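Local structure of aminotransferase AspB (Helicobacter pylori 26695, 3EZS) at residues K324-N329 with E369-N374; R13-E18 with T334-Y339. The protein probably acts as a pyridoxal 5'-phosphate-dependent transaminase of the class I and II aminotransferase family. One frame throughout, in Å; residues are numbered along the deposited sequence. Where two conformers were deposited one is given.

Interaction 1: K324-N329 with E369-N374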
# COMPACT_ATOMS: atom_id res chain seq x y z
N LYS A 324 -10.28 -4.44 -34.18
CA LYS A 324 -11.31 -5.45 -34.48
C LYS A 324 -10.93 -6.30 -35.65
O LYS A 324 -11.00 -7.52 -35.57
CB LYS A 324 -12.69 -4.80 -34.73
CG LYS A 324 -13.59 -4.66 -33.49
CD LYS A 324 -14.58 -3.47 -33.54
CE LYS A 324 -15.40 -3.35 -34.82
NZ LYS A 324 -16.13 -2.03 -34.88
N THR A 325 -10.54 -5.65 -36.75
CA THR A 325 -10.12 -6.34 -37.97
C THR A 325 -8.92 -7.26 -37.73
O THR A 325 -8.93 -8.42 -38.16
CB THR A 325 -9.75 -5.34 -39.10
OG1 THR A 325 -10.88 -4.51 -39.37
CG2 THR A 325 -9.37 -6.08 -40.40
N LEU A 326 -7.90 -6.75 -37.04
CA LEU A 326 -6.70 -7.54 -36.79
C LEU A 326 -7.00 -8.76 -35.90
O LEU A 326 -6.48 -9.85 -36.15
CB LEU A 326 -5.62 -6.64 -36.18
CG LEU A 326 -4.20 -7.19 -36.08
CD1 LEU A 326 -3.59 -7.42 -37.44
CD2 LEU A 326 -3.35 -6.24 -35.28
N TYR A 327 -7.82 -8.58 -34.89
CA TYR A 327 -8.16 -9.67 -33.99
C TYR A 327 -9.02 -10.72 -34.68
O TYR A 327 -8.79 -11.93 -34.53
CB TYR A 327 -8.87 -9.12 -32.77
CG TYR A 327 -9.17 -10.16 -31.73
CD1 TYR A 327 -8.13 -10.78 -31.03
CD2 TYR A 327 -10.47 -10.48 -31.39
CE1 TYR A 327 -8.39 -11.73 -30.05
CE2 TYR A 327 -10.75 -11.43 -30.41
CZ TYR A 327 -9.70 -12.04 -29.74
OH TYR A 327 -9.96 -12.98 -28.77
N GLN A 328 -10.03 -10.26 -35.40
CA GLN A 328 -10.92 -11.13 -36.15
C GLN A 328 -10.17 -12.02 -37.14
O GLN A 328 -10.38 -13.22 -37.17
CB GLN A 328 -11.89 -10.22 -36.92
CG GLN A 328 -12.78 -10.85 -37.97
CD GLN A 328 -13.83 -11.75 -37.40
OE1 GLN A 328 -15.01 -11.41 -37.43
NE2 GLN A 328 -13.41 -12.90 -36.87
N ASN A 329 -9.30 -11.41 -37.92
CA ASN A 329 -8.56 -12.10 -38.96
C ASN A 329 -7.24 -12.77 -38.57
O ASN A 329 -6.88 -13.81 -39.15
CB ASN A 329 -8.25 -11.12 -40.08
CG ASN A 329 -9.49 -10.63 -40.79
OD1 ASN A 329 -10.32 -11.41 -41.22
ND2 ASN A 329 -9.59 -9.33 -40.97
N GLU A 369 1.64 -4.69 -40.46
CA GLU A 369 1.97 -3.74 -41.52
C GLU A 369 1.18 -4.00 -42.79
O GLU A 369 0.72 -3.05 -43.42
CB GLU A 369 3.49 -3.71 -41.78
CG GLU A 369 3.97 -2.73 -42.90
CD GLU A 369 3.76 -1.24 -42.58
OE1 GLU A 369 3.18 -0.89 -41.54
OE2 GLU A 369 4.21 -0.38 -43.38
N THR A 370 0.98 -5.27 -43.17
CA THR A 370 0.18 -5.59 -44.36
C THR A 370 -1.26 -5.05 -44.24
O THR A 370 -1.84 -4.66 -45.23
CB THR A 370 0.11 -7.11 -44.68
OG1 THR A 370 -0.57 -7.80 -43.62
CG2 THR A 370 1.51 -7.74 -44.89
N TYR A 371 -1.84 -5.01 -43.04
CA TYR A 371 -3.21 -4.47 -42.87
C TYR A 371 -3.27 -2.95 -42.92
O TYR A 371 -4.30 -2.35 -43.22
CB TYR A 371 -3.84 -4.96 -41.56
CG TYR A 371 -4.38 -6.36 -41.67
CD1 TYR A 371 -3.55 -7.45 -41.53
CD2 TYR A 371 -5.73 -6.59 -41.92
CE1 TYR A 371 -4.04 -8.76 -41.64
CE2 TYR A 371 -6.23 -7.88 -42.03
CZ TYR A 371 -5.39 -8.95 -41.89
OH TYR A 371 -5.88 -10.22 -42.00
N ARG A 372 -2.14 -2.33 -42.63
CA ARG A 372 -2.03 -0.89 -42.52
C ARG A 372 -1.62 -0.26 -43.83
O ARG A 372 -2.17 0.76 -44.22
CB ARG A 372 -0.98 -0.60 -41.45
CG ARG A 372 -1.06 0.75 -40.82
CD ARG A 372 -0.03 0.87 -39.72
NE ARG A 372 1.29 0.97 -40.29
CZ ARG A 372 1.93 2.11 -40.54
NH1 ARG A 372 1.41 3.29 -40.22
NH2 ARG A 372 3.14 2.06 -41.09
N GLU A 373 -0.66 -0.88 -44.52
CA GLU A 373 -0.11 -0.31 -45.75
C GLU A 373 -1.14 -0.13 -46.86
O GLU A 373 -2.15 -0.85 -46.91
CB GLU A 373 1.09 -1.13 -46.25
CG GLU A 373 0.73 -2.52 -46.82
CD GLU A 373 1.96 -3.40 -47.00
OE1 GLU A 373 3.08 -2.93 -46.74
OE2 GLU A 373 1.80 -4.58 -47.39
N ASN A 374 -0.86 0.83 -47.74
CA ASN A 374 -1.71 1.16 -48.89
C ASN A 374 -1.79 0.03 -49.93
O ASN A 374 -0.77 -0.46 -50.42
CB ASN A 374 -1.20 2.45 -49.55

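Interaction 2: R13-E18 with T334-Y339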
# COMPACT_ATOMS: atom_id res chain seq x y z
N ARG A 13 -11.71 -5.54 -23.92
CA ARG A 13 -12.49 -6.77 -23.79
C ARG A 13 -13.87 -6.56 -24.38
O ARG A 13 -14.36 -7.41 -25.14
CB ARG A 13 -12.59 -7.19 -22.31
CG ARG A 13 -13.26 -8.55 -22.04
CD ARG A 13 -13.03 -8.96 -20.58
NE ARG A 13 -13.57 -7.96 -19.64
CZ ARG A 13 -13.31 -7.88 -18.34
NH1 ARG A 13 -12.48 -8.74 -17.74
NH2 ARG A 13 -13.87 -6.90 -17.62
N ALA A 14 -14.49 -5.41 -24.08
CA ALA A 14 -15.83 -5.09 -24.60
C ALA A 14 -15.84 -4.96 -26.11
O ALA A 14 -16.77 -5.43 -26.77
CB ALA A 14 -16.37 -3.80 -23.98
N LEU A 15 -14.82 -4.30 -26.67
CA LEU A 15 -14.69 -4.13 -28.12
C LEU A 15 -14.59 -5.47 -28.89
O LEU A 15 -15.17 -5.62 -29.96
CB LEU A 15 -13.45 -3.30 -28.42
CG LEU A 15 -13.16 -2.98 -29.89
CD1 LEU A 15 -14.20 -2.00 -30.52
CD2 LEU A 15 -11.77 -2.47 -30.05
N LEU A 16 -13.85 -6.42 -28.34
CA LEU A 16 -13.60 -7.70 -29.00
C LEU A 16 -14.53 -8.86 -28.61
O LEU A 16 -14.44 -9.93 -29.20
CB LEU A 16 -12.13 -8.09 -28.75
CG LEU A 16 -11.06 -7.05 -29.10
CD1 LEU A 16 -9.62 -7.57 -28.77
CD2 LEU A 16 -11.18 -6.63 -30.57
N LYS A 17 -15.42 -8.63 -27.65
CA LYS A 17 -16.34 -9.64 -27.10
C LYS A 17 -17.17 -10.40 -28.15
O LYS A 17 -17.34 -11.60 -28.05
CB LYS A 17 -17.27 -8.98 -26.07
CG LYS A 17 -18.12 -9.94 -25.24
CD LYS A 17 -18.82 -9.19 -24.09
N GLU A 18 -17.64 -9.71 -29.18
CA GLU A 18 -18.43 -10.35 -30.21
C GLU A 18 -17.60 -11.02 -31.32
O GLU A 18 -18.18 -11.51 -32.30
CB GLU A 18 -19.40 -9.33 -30.83
CG GLU A 18 -20.35 -8.71 -29.81
CD GLU A 18 -21.32 -7.70 -30.41
OE1 GLU A 18 -21.30 -7.49 -31.65
OE2 GLU A 18 -22.12 -7.12 -29.63
N THR A 334 -4.35 -5.70 -30.20
CA THR A 334 -3.73 -4.38 -30.11
C THR A 334 -4.66 -3.49 -29.28
O THR A 334 -5.84 -3.80 -29.13
CB THR A 334 -3.46 -3.78 -31.52
OG1 THR A 334 -4.71 -3.47 -32.17
CG2 THR A 334 -2.64 -4.77 -32.39
N LEU A 335 -4.13 -2.39 -28.75
CA LEU A 335 -4.89 -1.48 -27.89
C LEU A 335 -5.20 -0.16 -28.61
O LEU A 335 -4.29 0.62 -28.91
CB LEU A 335 -4.08 -1.17 -26.61
CG LEU A 335 -4.69 -0.21 -25.57
CD1 LEU A 335 -6.02 -0.79 -24.97
CD2 LEU A 335 -3.70 0.11 -24.44
N PRO A 336 -6.49 0.10 -28.90
CA PRO A 336 -6.85 1.40 -29.44
C PRO A 336 -6.44 2.50 -28.45
O PRO A 336 -6.79 2.40 -27.25
CB PRO A 336 -8.37 1.33 -29.56
CG PRO A 336 -8.69 -0.08 -29.62
CD PRO A 336 -7.67 -0.77 -28.77
N ALA A 337 -5.72 3.52 -28.93
CA ALA A 337 -5.23 4.60 -28.06
C ALA A 337 -6.35 5.47 -27.50
O ALA A 337 -6.12 6.22 -26.53
CB ALA A 337 -4.16 5.44 -28.76
N LEU A 338 -7.54 5.38 -28.09
CA LEU A 338 -8.70 6.12 -27.62
C LEU A 338 -8.95 5.79 -26.15
O LEU A 338 -9.28 6.68 -25.35
CB LEU A 338 -9.92 5.75 -28.47
CG LEU A 338 -11.21 6.56 -28.32
CD1 LEU A 338 -11.09 7.95 -29.03
CD2 LEU A 338 -12.38 5.73 -28.89
N TYR A 339 -8.74 4.52 -25.81
CA TYR A 339 -8.95 4.02 -24.45
C TYR A 339 -7.93 4.50 -23.43
O TYR A 339 -8.08 4.22 -22.24
CB TYR A 339 -9.00 2.48 -24.43
CG TYR A 339 -9.98 1.83 -25.39
CD1 TYR A 339 -11.14 2.49 -25.81
CD2 TYR A 339 -9.80 0.52 -25.79
CE1 TYR A 339 -12.05 1.88 -26.67
CE2 TYR A 339 -10.71 -0.11 -26.64
CZ TYR A 339 -11.83 0.58 -27.08
OH TYR A 339 -12.72 -0.03 -27.93

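Interaction 1: K324-N329 with E369-N374
One aromatic side chain reaching across to a neighbouring helix makes this contact, in what is probably the small domain of a fold-type I pyridoxal-phosphate enzyme, beside its three-stranded antiparallel sheet: Tyr371, in the last turn of the C-terminal helix 358-372, lies against Thr325, Leu326 and Asn329 of helix 319-330. The three are spaced i, i+1 and i+4, so they present one side of their helix to the ring. Backbones stay apart, with the CA atoms of Leu326 and Tyr371 separated by 7.7 Å. In one deposited conformer, Leu326 brings CD1 to 4.1 Å from CD1 of Tyr371. On the CD2/CE2 side of the ring, the Thr325 methyl CG2 stands 4.0 Å from CE2 of Tyr371. Asn329 lies nearer the phenol end: its CB is 3.2 Å from OH of Tyr371, and its amide plane is tilted only 19° from the ring, with ND2 3.8 Å from CE2 of Tyr371. The interface is van der Waals packing, while the polar ends look elsewhere: Tyr371 OH is hydrogen-bonded to Glu330 OE2, one residue beyond Asn329, and Thr325 OG1 to the backbone O of Asn321. On the far helix Arg372 forms a salt bridge side-on to OE1 of Glu369 through NE and NH2, while NH1 bonds to Pro315 O at the end of strand 311-315; helix 319-330 packs through Lys324 and Tyr327 on helix 8-16.

Interaction 2: R13-E18 with T334-Y339
Apolar packing joins Leu15, on the N-terminal helix 8-16, to Pro336 and Tyr339, and Leu15 carries this side of the contact alone. Its chain leaves the helix with CG anti to the backbone N (chi1 -179°), pointing the branched end at the opposite segment. CD2 is the branch that touches both partners. It lies 3.9 Å from CG of the Pro336 ring, and 4.3 Å from CZ of Tyr339, which it meets at the ring edge, near the ring plane. The leucine and tyrosine side chains cross at about a right angle, so the phenol end abuts the flank of the aliphatic chain.

Strand 335-336 is an outer strand of the small antiparallel sheet 311-315, 349-353, 335-336. Its backbone pairs with strand 349-353, Leu335 with Arg351 and, just past the strand, Ala337 with Tyr349. A 3-10 turn follows at once, and Tyr339 N donates to Pro336 O across 3.2 Å. This turn brings the tyrosine back beside the proline: Pro336 CB sits 4.0 Å above one face of the Tyr339 ring, offset toward its rim. Proline and tyrosine thus form a joint surface for the leucine, and helix 8-16 lies along this edge of the sheet, adding Leu12 on Pro336 and Arg11 on Tyr339.

The polar element is the phenol oxygen. Leu15 CB and CD2 both come within 3.4 Å of Tyr339 OH, and CG and CD1 are scarcely farther, so the oxygen lies against the leucine along its length. The hydroxyl is hydrogen-bonded to Glu320 OE2 of helix 319-330, and the Leu15 side chain touches Glu320 as well.

Helix 319-330 connects the two contacts, whose centres lie 14 Å apart. In interaction 1 it receives Tyr371; elsewhere on its surface it meets both segments of interaction 2. Lys324 CD comes to 3.4 Å from Leu15 CD1, and Tyr327 CD2 to 3.9 Å from Leu16 CB. In the conformer given, Leu326 touches Tyr371 with one methyl and Thr334 with the other, Leu326 CD2 lying 3.3 Å from Thr334 CG2. Along the chain the segments alternate. Through these contacts helix 8-16 packs against the C-terminal part of the chain. Leu335, in 334-339, pairs by backbone with Arg351, which by its place in the family probably corresponds to the arginine that binds the substrate alpha-carboxylate.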